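Local coordinates for DUF4848 domain-containing protein (Bacteroides thetaiotaomicron, PDB 4LB8) that is of unknown function but belongs to the DUF4848 family and is probably made with a lipoprotein-type signal peptide for export, at residues Tyr36-Ser44 with Tyr120-Asn128; Gln63-Leu74 with Tyr91-Phe102. All blocks are in the same frame, centred on the assembly; numbering follows the deposited sequence.

Interaction 1 (Tyr36-Ser44 with Tyr120-Asn128); sequences YENALLKVS and YVANEYFVN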
loop_
_atom_site.group_PDB
_atom_site.type_symbol
_atom_site.label_atom_id
_atom_site.label_comp_id
_atom_site.label_asym_id
_atom_site.label_seq_id
_atom_site.Cartn_x
_atom_site.Cartn_y
_atom_site.Cartn_z
ATOM N N TYR A 36 -15.095 -26.484 27.111
ATOM C CA TYR A 36 -15.080 -25.223 26.377
ATOM C C TYR A 36 -14.164 -25.336 25.129
ATOM O O TYR A 36 -14.631 -25.084 24.014
ATOM C CB TYR A 36 -14.666 -24.053 27.326
ATOM C CG TYR A 36 -14.012 -22.893 26.617
ATOM C CD1 TYR A 36 -14.745 -22.066 25.767
ATOM C CD2 TYR A 36 -12.642 -22.681 26.708
ATOM C CE1 TYR A 36 -14.131 -21.056 25.032
ATOM C CE2 TYR A 36 -12.019 -21.673 25.981
ATOM C CZ TYR A 36 -12.767 -20.871 25.136
ATOM O OH TYR A 36 -12.160 -19.866 24.439
ATOM N N GLU A 37 -12.894 -25.751 25.312
ATOM C CA GLU A 37 -11.916 -25.872 24.228
ATOM C C GLU A 37 -12.385 -26.869 23.184
ATOM O O GLU A 37 -12.194 -26.616 22.003
ATOM C CB GLU A 37 -10.521 -26.229 24.760
ATOM C CG GLU A 37 -9.775 -25.009 25.294
ATOM C CD GLU A 37 -8.551 -25.278 26.150
ATOM O OE1 GLU A 37 -8.467 -26.381 26.739
ATOM O OE2 GLU A 37 -7.714 -24.354 26.297
ATOM N N ASN A 38 -13.042 -27.967 23.619
ATOM C CA ASN A 38 -13.607 -28.977 22.730
ATOM C C ASN A 38 -14.772 -28.419 21.942
ATOM O O ASN A 38 -14.771 -28.554 20.716
ATOM C CB ASN A 38 -14.040 -30.207 23.513
ATOM C CG ASN A 38 -12.947 -31.235 23.586
ATOM O OD1 ASN A 38 -11.991 -31.117 24.375
ATOM N ND2 ASN A 38 -13.018 -32.215 22.689
ATOM N N ALA A 39 -15.753 -27.768 22.623
ATOM C CA ALA A 39 -16.912 -27.150 21.964
ATOM C C ALA A 39 -16.483 -26.047 20.983
ATOM O O ALA A 39 -17.086 -25.919 19.922
ATOM C CB ALA A 39 -17.860 -26.580 22.993
ATOM N N LEU A 40 -15.425 -25.281 21.314
ATOM C CA LEU A 40 -14.909 -24.223 20.446
ATOM C C LEU A 40 -14.386 -24.849 19.103
ATOM O O LEU A 40 -14.770 -24.386 18.011
ATOM C CB LEU A 40 -13.810 -23.431 21.206
ATOM C CG LEU A 40 -13.219 -22.146 20.567
ATOM C CD1 LEU A 40 -14.221 -21.000 20.530
ATOM C CD2 LEU A 40 -11.967 -21.724 21.304
ATOM N N LEU A 41 -13.591 -25.947 19.201
ATOM C CA LEU A 41 -13.031 -26.682 18.066
ATOM C C LEU A 41 -14.134 -27.268 17.194
ATOM O O LEU A 41 -14.133 -27.039 15.982
ATOM C CB LEU A 41 -12.085 -27.809 18.549
ATOM C CG LEU A 41 -11.480 -28.702 17.440
ATOM C CD1 LEU A 41 -10.506 -27.892 16.562
ATOM C CD2 LEU A 41 -10.787 -29.890 18.038
ATOM N N LYS A 42 -15.075 -28.029 17.811
ATOM C CA LYS A 42 -16.195 -28.661 17.100
ATOM C C LYS A 42 -17.086 -27.599 16.437
ATOM O O LYS A 42 -17.334 -27.711 15.243
ATOM C CB LYS A 42 -17.021 -29.578 18.010
ATOM C CG LYS A 42 -16.251 -30.703 18.719
ATOM C CD LYS A 42 -16.022 -31.959 17.883
ATOM C CE LYS A 42 -15.238 -33.007 18.646
ATOM N NZ LYS A 42 -15.152 -34.298 17.900
ATOM N N VAL A 43 -17.494 -26.545 17.168
ATOM C CA VAL A 43 -18.344 -25.488 16.602
ATOM C C VAL A 43 -17.584 -24.649 15.550
ATOM O O VAL A 43 -18.143 -24.433 14.479
ATOM C CB VAL A 43 -19.001 -24.595 17.680
ATOM C CG1 VAL A 43 -19.825 -23.465 17.057
ATOM C CG2 VAL A 43 -19.879 -25.441 18.587
ATOM N N SER A 44 -16.321 -24.225 15.803
ATOM C CA SER A 44 -15.610 -23.421 14.796
ATOM C C SER A 44 -15.321 -24.187 13.495
ATOM O O SER A 44 -15.060 -23.531 12.496
ATOM C CB SER A 44 -14.320 -22.818 15.343
ATOM O OG SER A 44 -13.278 -23.769 15.457
ATOM N N TYR A 120 -9.735 -12.779 20.901
ATOM C CA TYR A 120 -9.876 -14.212 20.649
ATOM C C TYR A 120 -11.212 -14.392 19.950
ATOM O O TYR A 120 -12.242 -14.678 20.555
ATOM C CB TYR A 120 -9.740 -14.977 21.979
ATOM C CG TYR A 120 -8.541 -14.520 22.794
ATOM C CD1 TYR A 120 -7.284 -14.386 22.209
ATOM C CD2 TYR A 120 -8.671 -14.178 24.137
ATOM C CE1 TYR A 120 -6.196 -13.908 22.931
ATOM C CE2 TYR A 120 -7.579 -13.723 24.878
ATOM C CZ TYR A 120 -6.340 -13.611 24.273
ATOM O OH TYR A 120 -5.241 -13.198 24.981
ATOM N N VAL A 121 -11.158 -14.151 18.642
ATOM C CA VAL A 121 -12.236 -14.045 17.663
ATOM C C VAL A 121 -13.244 -15.213 17.652
ATOM O O VAL A 121 -14.454 -14.959 17.531
ATOM C CB VAL A 121 -11.695 -13.763 16.227
ATOM C CG1 VAL A 121 -11.069 -12.385 16.154
ATOM C CG2 VAL A 121 -10.717 -14.835 15.729
ATOM N N ALA A 122 -12.763 -16.471 17.741
ATOM C CA ALA A 122 -13.642 -17.650 17.659
ATOM C C ALA A 122 -14.590 -17.731 18.865
ATOM O O ALA A 122 -15.621 -18.357 18.756
ATOM C CB ALA A 122 -12.833 -18.928 17.510
ATOM N N ASN A 123 -14.316 -16.992 19.946
ATOM C CA ASN A 123 -15.196 -16.952 21.122
ATOM C C ASN A 123 -16.566 -16.292 20.826
ATOM O O ASN A 123 -17.478 -16.424 21.645
ATOM C CB ASN A 123 -14.517 -16.247 22.280
ATOM C CG ASN A 123 -13.568 -17.141 23.010
ATOM O OD1 ASN A 123 -13.713 -18.349 22.992
ATOM N ND2 ASN A 123 -12.592 -16.585 23.709
ATOM N N GLU A 124 -16.713 -15.628 19.648
ATOM C CA GLU A 124 -17.940 -14.976 19.167
ATOM C C GLU A 124 -19.135 -15.958 19.167
ATOM O O GLU A 124 -20.272 -15.538 19.385
ATOM C CB GLU A 124 -17.741 -14.366 17.764
ATOM C CG GLU A 124 -17.493 -15.360 16.630
ATOM C CD GLU A 124 -17.895 -14.910 15.237
ATOM O OE1 GLU A 124 -18.532 -13.839 15.111
ATOM O OE2 GLU A 124 -17.605 -15.652 14.272
ATOM N N TYR A 125 -18.867 -17.254 18.964
ATOM C CA TYR A 125 -19.873 -18.310 18.979
ATOM C C TYR A 125 -20.523 -18.470 20.352
ATOM O O TYR A 125 -21.669 -18.892 20.421
ATOM C CB TYR A 125 -19.238 -19.659 18.577
ATOM C CG TYR A 125 -18.605 -19.656 17.204
ATOM C CD1 TYR A 125 -19.369 -19.429 16.065
ATOM C CD2 TYR A 125 -17.258 -19.953 17.035
ATOM C CE1 TYR A 125 -18.783 -19.378 14.803
ATOM C CE2 TYR A 125 -16.669 -19.947 15.773
ATOM C CZ TYR A 125 -17.434 -19.653 14.659
ATOM O OH TYR A 125 -16.862 -19.640 13.414
ATOM N N PHE A 126 -19.798 -18.180 21.446
ATOM C CA PHE A 126 -20.351 -18.455 22.758
ATOM C C PHE A 126 -20.570 -17.207 23.626
ATOM O O PHE A 126 -21.445 -17.272 24.491
ATOM C CB PHE A 126 -19.473 -19.470 23.499
ATOM C CG PHE A 126 -19.107 -20.735 22.745
ATOM C CD1 PHE A 126 -20.090 -21.583 22.254
ATOM C CD2 PHE A 126 -17.778 -21.107 22.585
ATOM C CE1 PHE A 126 -19.750 -22.775 21.587
ATOM C CE2 PHE A 126 -17.439 -22.303 21.933
ATOM C CZ PHE A 126 -18.425 -23.123 21.426
ATOM N N VAL A 127 -19.824 -16.084 23.397
ATOM C CA VAL A 127 -20.019 -14.842 24.162
ATOM C C VAL A 127 -21.430 -14.277 23.932
ATOM O O VAL A 127 -21.983 -14.397 22.835
ATOM C CB VAL A 127 -18.962 -13.718 23.935
ATOM C CG1 VAL A 127 -17.619 -14.060 24.567
ATOM C CG2 VAL A 127 -18.816 -13.343 22.460
ATOM N N ASN A 128 -22.002 -13.668 24.972
ATOM C CA ASN A 128 -23.311 -13.050 24.905
ATOM C C ASN A 128 -23.163 -11.585 24.471
ATOM O O ASN A 128 -22.113 -11.185 23.947
ATOM C CB ASN A 128 -24.064 -13.185 26.252
ATOM C CG ASN A 128 -23.417 -12.540 27.466
ATOM O OD1 ASN A 128 -22.517 -11.698 27.383
ATOM N ND2 ASN A 128 -23.908 -12.899 28.634
#
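With its CG anti to the backbone N (chi1 153°), Tyr-36 places its hydroxyl beside Asn-123 of the 3-10 turn 121-125, while Asn-123, whose CG lies anti to its carbonyl carbon (chi1 -81°), brings its amide across at about a right angle. Tyr-36 OH donates to Asn-123 OD1 at 2.6 Å, in the carbonyl plane and on a lone pair, with the ring and amide planes 44° apart. The other end of this amide is held as well, since Asn-123 ND2 bonds to Asp-142. A phenylalanine in place of Tyr-36 would probably leave Asn-123 OD1 without this donor and the amide less firmly fixed in rotation.

Phe-126 meets helix 33-44 edge-on: its CZ lies 3.4 Å from Ala-39 O, and its CE2 is 3.5 Å from Leu-40 CA. Leu-40 CD1 touches the same ring at CE2 (3.7 Å) and also reaches Ala-122 CB (3.9 Å). The contact thus packs one flank of helix 33-44 against the 3-10 turn 121-125 and Phe-126 just after it, in the long connection between helix 84-98 and strand 132-135. Phe-30 of strand 27-30 adds edge-to-face contacts with the rings of both Tyr-36 and Phe-126. One turn further along the helix, the two methyls of Val-43 divide between aromatic neighbours: CG1 sits over a face of Tyr-125, 4.0 Å from its CG, whereas CG2 comes to the edge of Phe-126. Ser-44 CB lies 3.7 Å from Tyr-125 CE2, and beyond it Tyr-125 OH bonds to Thr-256 O of the second subunit.

Interaction 2 (Gln63-Leu74 with Tyr91-Phe102); sequences QMILMQEADGEL and YEKYKHKYGDVF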
loop_
_atom_site.group_PDB
_atom_site.type_symbol
_atom_site.label_atom_id
_atom_site.label_comp_id
_atom_site.label_asym_id
_atom_site.label_seq_id
_atom_site.Cartn_x
_atom_site.Cartn_y
_atom_site.Cartn_z
ATOM N N GLN A 63 -22.910 -13.336 19.941
ATOM C CA GLN A 63 -22.360 -12.229 19.174
ATOM C C GLN A 63 -22.229 -12.596 17.713
ATOM O O GLN A 63 -22.391 -11.718 16.859
ATOM C CB GLN A 63 -21.027 -11.800 19.738
ATOM C CG GLN A 63 -21.229 -10.737 20.779
ATOM C CD GLN A 63 -19.954 -10.128 21.226
ATOM O OE1 GLN A 63 -18.984 -10.003 20.453
ATOM N NE2 GLN A 63 -19.966 -9.664 22.464
HETATM N N MSE A 64 -22.009 -13.898 17.423
HETATM C CA MSE A 64 -21.948 -14.401 16.063
HETATM C C MSE A 64 -23.303 -14.195 15.334
HETATM O O MSE A 64 -23.298 -13.714 14.201
HETATM C CB MSE A 64 -21.535 -15.872 16.046
HETATM C CG MSE A 64 -21.175 -16.351 14.653
HETATM SE SE MSE A 64 -22.378 -17.685 13.865
HETATM C CE MSE A 64 -23.925 -16.925 13.867
ATOM N N ILE A 65 -24.451 -14.546 15.981
ATOM C CA ILE A 65 -25.802 -14.398 15.398
ATOM C C ILE A 65 -26.076 -12.913 15.138
ATOM O O ILE A 65 -26.615 -12.570 14.081
ATOM C CB ILE A 65 -26.924 -15.070 16.268
ATOM C CG1 ILE A 65 -26.640 -16.576 16.583
ATOM C CG2 ILE A 65 -28.349 -14.829 15.707
ATOM C CD1 ILE A 65 -26.769 -17.629 15.399
ATOM N N LEU A 66 -25.648 -12.039 16.067
ATOM C CA LEU A 66 -25.770 -10.590 15.914
ATOM C C LEU A 66 -24.945 -10.094 14.711
ATOM O O LEU A 66 -25.420 -9.222 14.007
ATOM C CB LEU A 66 -25.339 -9.867 17.206
ATOM C CG LEU A 66 -25.752 -8.406 17.318
ATOM C CD1 LEU A 66 -27.261 -8.268 17.440
ATOM C CD2 LEU A 66 -25.042 -7.744 18.478
HETATM N N MSE A 67 -23.737 -10.647 14.474
HETATM C CA MSE A 67 -22.853 -10.306 13.348
HETATM C C MSE A 67 -23.512 -10.717 12.031
HETATM O O MSE A 67 -23.486 -9.941 11.073
HETATM C CB MSE A 67 -21.472 -10.967 13.506
HETATM C CG MSE A 67 -20.429 -10.493 12.478
HETATM SE SE MSE A 67 -20.067 -8.578 12.531
HETATM C CE MSE A 67 -18.563 -8.565 13.797
ATOM N N GLN A 68 -24.148 -11.900 11.992
ATOM C CA GLN A 68 -24.918 -12.341 10.824
ATOM C C GLN A 68 -25.998 -11.287 10.499
ATOM O O GLN A 68 -26.100 -10.826 9.360
ATOM C CB GLN A 68 -25.591 -13.705 11.081
ATOM C CG GLN A 68 -24.670 -14.889 11.185
ATOM C CD GLN A 68 -24.376 -15.532 9.851
ATOM O OE1 GLN A 68 -23.238 -15.486 9.364
ATOM N NE2 GLN A 68 -25.380 -16.195 9.256
ATOM N N GLU A 69 -26.770 -10.891 11.529
ATOM C CA GLU A 69 -27.844 -9.908 11.440
ATOM C C GLU A 69 -27.327 -8.540 10.999
ATOM O O GLU A 69 -27.926 -7.916 10.117
ATOM C CB GLU A 69 -28.541 -9.774 12.797
ATOM C CG GLU A 69 -29.391 -10.966 13.188
ATOM C CD GLU A 69 -30.142 -10.803 14.496
ATOM O OE1 GLU A 69 -30.074 -9.704 15.098
ATOM O OE2 GLU A 69 -30.814 -11.776 14.912
ATOM N N ALA A 70 -26.215 -8.077 11.625
ATOM C CA ALA A 70 -25.602 -6.776 11.382
ATOM C C ALA A 70 -25.178 -6.653 9.931
ATOM O O ALA A 70 -25.521 -5.657 9.289
ATOM C CB ALA A 70 -24.413 -6.576 12.315
ATOM N N ASP A 71 -24.490 -7.708 9.405
ATOM C CA ASP A 71 -23.984 -7.839 8.036
ATOM C C ASP A 71 -25.155 -7.899 7.018
ATOM O O ASP A 71 -25.135 -7.171 6.011
ATOM C CB ASP A 71 -23.047 -9.061 7.912
ATOM C CG ASP A 71 -21.610 -8.829 8.390
ATOM O OD1 ASP A 71 -21.190 -7.649 8.484
ATOM O OD2 ASP A 71 -20.881 -9.825 8.583
ATOM N N GLY A 72 -26.173 -8.709 7.326
ATOM C CA GLY A 72 -27.394 -8.822 6.534
ATOM C C GLY A 72 -28.096 -7.481 6.416
ATOM O O GLY A 72 -28.411 -7.060 5.310
ATOM N N GLU A 73 -28.267 -6.765 7.544
ATOM C CA GLU A 73 -28.874 -5.429 7.611
ATOM C C GLU A 73 -28.017 -4.343 6.866
ATOM O O GLU A 73 -28.603 -3.418 6.307
ATOM C CB GLU A 73 -29.102 -5.025 9.085
ATOM C CG GLU A 73 -29.916 -3.751 9.281
ATOM C CD GLU A 73 -30.294 -3.340 10.693
ATOM O OE1 GLU A 73 -30.187 -4.179 11.619
ATOM O OE2 GLU A 73 -30.737 -2.178 10.865
ATOM N N LEU A 74 -26.662 -4.435 6.863
ATOM C CA LEU A 74 -25.822 -3.445 6.164
ATOM C C LEU A 74 -25.993 -3.602 4.642
ATOM O O LEU A 74 -26.102 -2.608 3.911
ATOM C CB LEU A 74 -24.332 -3.568 6.568
ATOM C CG LEU A 74 -23.317 -2.548 5.973
ATOM C CD1 LEU A 74 -23.764 -1.099 6.164
ATOM C CD2 LEU A 74 -21.916 -2.742 6.560
ATOM N N TYR A 91 -27.613 4.630 7.876
ATOM C CA TYR A 91 -26.354 4.165 8.446
ATOM C C TYR A 91 -26.055 4.764 9.834
ATOM O O TYR A 91 -25.352 4.114 10.608
ATOM C CB TYR A 91 -25.200 4.431 7.468
ATOM C CG TYR A 91 -23.882 3.817 7.877
ATOM C CD1 TYR A 91 -23.711 2.433 7.910
ATOM C CD2 TYR A 91 -22.792 4.617 8.195
ATOM C CE1 TYR A 91 -22.492 1.863 8.286
ATOM C CE2 TYR A 91 -21.563 4.059 8.543
ATOM C CZ TYR A 91 -21.426 2.684 8.617
ATOM O OH TYR A 91 -20.219 2.165 8.999
ATOM N N GLU A 92 -26.586 5.967 10.156
ATOM C CA GLU A 92 -26.413 6.589 11.476
ATOM C C GLU A 92 -27.199 5.801 12.513
ATOM O O GLU A 92 -26.694 5.549 13.618
ATOM C CB GLU A 92 -26.843 8.072 11.491
ATOM C CG GLU A 92 -25.749 9.050 11.071
ATOM C CD GLU A 92 -24.455 9.042 11.870
ATOM O OE1 GLU A 92 -24.494 9.432 13.059
ATOM O OE2 GLU A 92 -23.400 8.676 11.298
ATOM N N LYS A 93 -28.421 5.371 12.125
ATOM C CA LYS A 93 -29.336 4.581 12.953
ATOM C C LYS A 93 -28.736 3.182 13.151
ATOM O O LYS A 93 -28.701 2.701 14.280
ATOM C CB LYS A 93 -30.746 4.548 12.329
ATOM C CG LYS A 93 -31.419 5.926 12.373
ATOM C CD LYS A 93 -32.727 6.021 11.594
ATOM C CE LYS A 93 -33.542 7.254 11.950
ATOM N NZ LYS A 93 -32.970 8.507 11.380
ATOM N N TYR A 94 -28.175 2.587 12.075
ATOM C CA TYR A 94 -27.471 1.299 12.077
ATOM C C TYR A 94 -26.287 1.309 13.079
ATOM O O TYR A 94 -26.204 0.409 13.922
ATOM C CB TYR A 94 -26.973 0.973 10.658
ATOM C CG TYR A 94 -26.131 -0.281 10.538
ATOM C CD1 TYR A 94 -26.723 -1.527 10.336
ATOM C CD2 TYR A 94 -24.738 -0.215 10.568
ATOM C CE1 TYR A 94 -25.949 -2.678 10.197
ATOM C CE2 TYR A 94 -23.954 -1.361 10.444
ATOM C CZ TYR A 94 -24.563 -2.586 10.238
ATOM O OH TYR A 94 -23.781 -3.701 10.071
ATOM N N LYS A 95 -25.364 2.306 12.962
ATOM C CA LYS A 95 -24.204 2.454 13.852
ATOM C C LYS A 95 -24.666 2.549 15.302
ATOM O O LYS A 95 -24.227 1.738 16.107
ATOM C CB LYS A 95 -23.381 3.672 13.474
ATOM C CG LYS A 95 -22.542 3.481 12.241
ATOM C CD LYS A 95 -21.655 4.711 11.988
ATOM C CE LYS A 95 -20.238 4.551 12.501
ATOM N NZ LYS A 95 -19.337 5.634 12.017
ATOM N N HIS A 96 -25.634 3.447 15.617
ATOM C CA HIS A 96 -26.195 3.572 16.961
ATOM C C HIS A 96 -26.656 2.198 17.500
ATOM O O HIS A 96 -26.375 1.871 18.657
ATOM C CB HIS A 96 -27.363 4.580 16.980
ATOM C CG HIS A 96 -28.046 4.668 18.319
ATOM N ND1 HIS A 96 -27.535 5.455 19.348
ATOM C CD2 HIS A 96 -29.140 4.010 18.784
ATOM C CE1 HIS A 96 -28.339 5.264 20.387
ATOM N NE2 HIS A 96 -29.316 4.400 20.100
ATOM N N LYS A 97 -27.340 1.402 16.650
ATOM C CA LYS A 97 -27.873 0.078 16.957
ATOM C C LYS A 97 -26.771 -0.935 17.335
ATOM O O LYS A 97 -26.927 -1.628 18.342
ATOM C CB LYS A 97 -28.705 -0.457 15.766
ATOM C CG LYS A 97 -29.375 -1.811 16.028
ATOM C CD LYS A 97 -30.249 -2.290 14.876
ATOM C CE LYS A 97 -30.914 -3.619 15.188
ATOM N NZ LYS A 97 -31.761 -4.116 14.064
ATOM N N TYR A 98 -25.679 -1.019 16.538
ATOM C CA TYR A 98 -24.599 -2.005 16.691
ATOM C C TYR A 98 -23.283 -1.489 17.313
ATOM O O TYR A 98 -22.463 -2.308 17.710
ATOM C CB TYR A 98 -24.274 -2.611 15.304
ATOM C CG TYR A 98 -25.414 -3.427 14.740
ATOM C CD1 TYR A 98 -25.706 -4.693 15.239
ATOM C CD2 TYR A 98 -26.229 -2.920 13.729
ATOM C CE1 TYR A 98 -26.794 -5.429 14.763
ATOM C CE2 TYR A 98 -27.319 -3.648 13.242
ATOM C CZ TYR A 98 -27.598 -4.902 13.765
ATOM O OH TYR A 98 -28.643 -5.646 13.275
ATOM N N GLY A 99 -23.094 -0.170 17.377
ATOM C CA GLY A 99 -21.881 0.497 17.847
ATOM C C GLY A 99 -21.442 0.329 19.285
ATOM O O GLY A 99 -20.402 0.874 19.657
ATOM N N ASP A 100 -22.198 -0.432 20.092
ATOM C CA ASP A 100 -21.863 -0.724 21.480
ATOM C C ASP A 100 -21.278 -2.145 21.608
ATOM O O ASP A 100 -20.137 -2.283 22.082
ATOM C CB ASP A 100 -23.077 -0.507 22.379
ATOM C CG ASP A 100 -23.301 0.976 22.591
ATOM O OD1 ASP A 100 -23.778 1.651 21.640
ATOM O OD2 ASP A 100 -22.881 1.490 23.649
ATOM N N VAL A 101 -22.023 -3.188 21.146
ATOM C CA VAL A 101 -21.533 -4.576 21.125
ATOM C C VAL A 101 -20.334 -4.642 20.141
ATOM O O VAL A 101 -19.295 -5.251 20.446
ATOM C CB VAL A 101 -22.649 -5.586 20.736
ATOM C CG1 VAL A 101 -22.138 -7.015 20.778
ATOM C CG2 VAL A 101 -23.865 -5.442 21.639
ATOM N N PHE A 102 -20.478 -3.958 18.975
ATOM C CA PHE A 102 -19.465 -3.924 17.936
ATOM C C PHE A 102 -18.778 -2.586 17.852
ATOM O O PHE A 102 -19.184 -1.608 18.455
ATOM C CB PHE A 102 -20.038 -4.338 16.569
ATOM C CG PHE A 102 -20.567 -5.747 16.566
ATOM C CD1 PHE A 102 -19.858 -6.776 17.182
ATOM C CD2 PHE A 102 -21.781 -6.048 15.954
ATOM C CE1 PHE A 102 -20.346 -8.093 17.167
ATOM C CE2 PHE A 102 -22.280 -7.356 15.955
ATOM C CZ PHE A 102 -21.550 -8.373 16.549
HETATM O O HOH W 1 -17.575 -7.370 20.091
#
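Within an antiparallel helical hairpin, helix 63-80 followed by helix 84-98, Tyr-98 fits as a knob into a hole formed by Leu-66, Glu-69, Ala-70 and Glu-73; the axes of 63-74 and 91-98 approach to 11.5 Å and run at 175°. Ala-70 CB makes a CH-pi contact with one face of the Tyr-98 ring, 3.7 Å from its centroid. Glu-73, extended with CG anti to the backbone N (chi1 -171°), presents OE1 to two donors from opposite faces of the carboxylate plane: Tyr-98 OH at 2.7 Å on the anti side, and Lys-97 NZ at 2.9 Å on the syn side, in a salt bridge. Tyr-94 OH donates to Ala-70 O at 2.7 Å from well above the carbonyl plane, while the helical bond from Leu-74 N arrives on the other face. Selenomethionine Met-67, its chain bent, lays SE over the face of Phe-102, just past helix 84-98, in a Met-aromatic contact, 4.4 Å from the ring centroid. Leu-66 CD2 meets Val-101 CG1 tip to tip at 3.8 Å, and a water bridges Gln-63 OE1 and Val-101 O, while Gln-63 NE2 bonds to Asn-128 O. Helix 48-57 packs against Met-64 and Ile-65, and Asp-71 salt-bridges Arg-208, on a strand of the second subunit.

In the fold
Interactions 1 and 2 have centres about 20 Å apart on the same side of the chain's centre, and the helical hairpin of interaction 2 lies within the chain between the two segments of interaction 1. They meet where the 120-128 loop passes the start of helix 63-80. There Asn-128 O lies 3.0 Å from Gln-63 NE2 and Glu-124 O 3.1 Å from Met-64 N, both probable hydrogen bonds, while Tyr-125 CD1 packs on Met-64 CG at 3.8 Å. The loop is therefore shared between helix 33-44 and the hairpin. Both contacts also touch the second subunit, so this helical region forms part of the interface between the two chains.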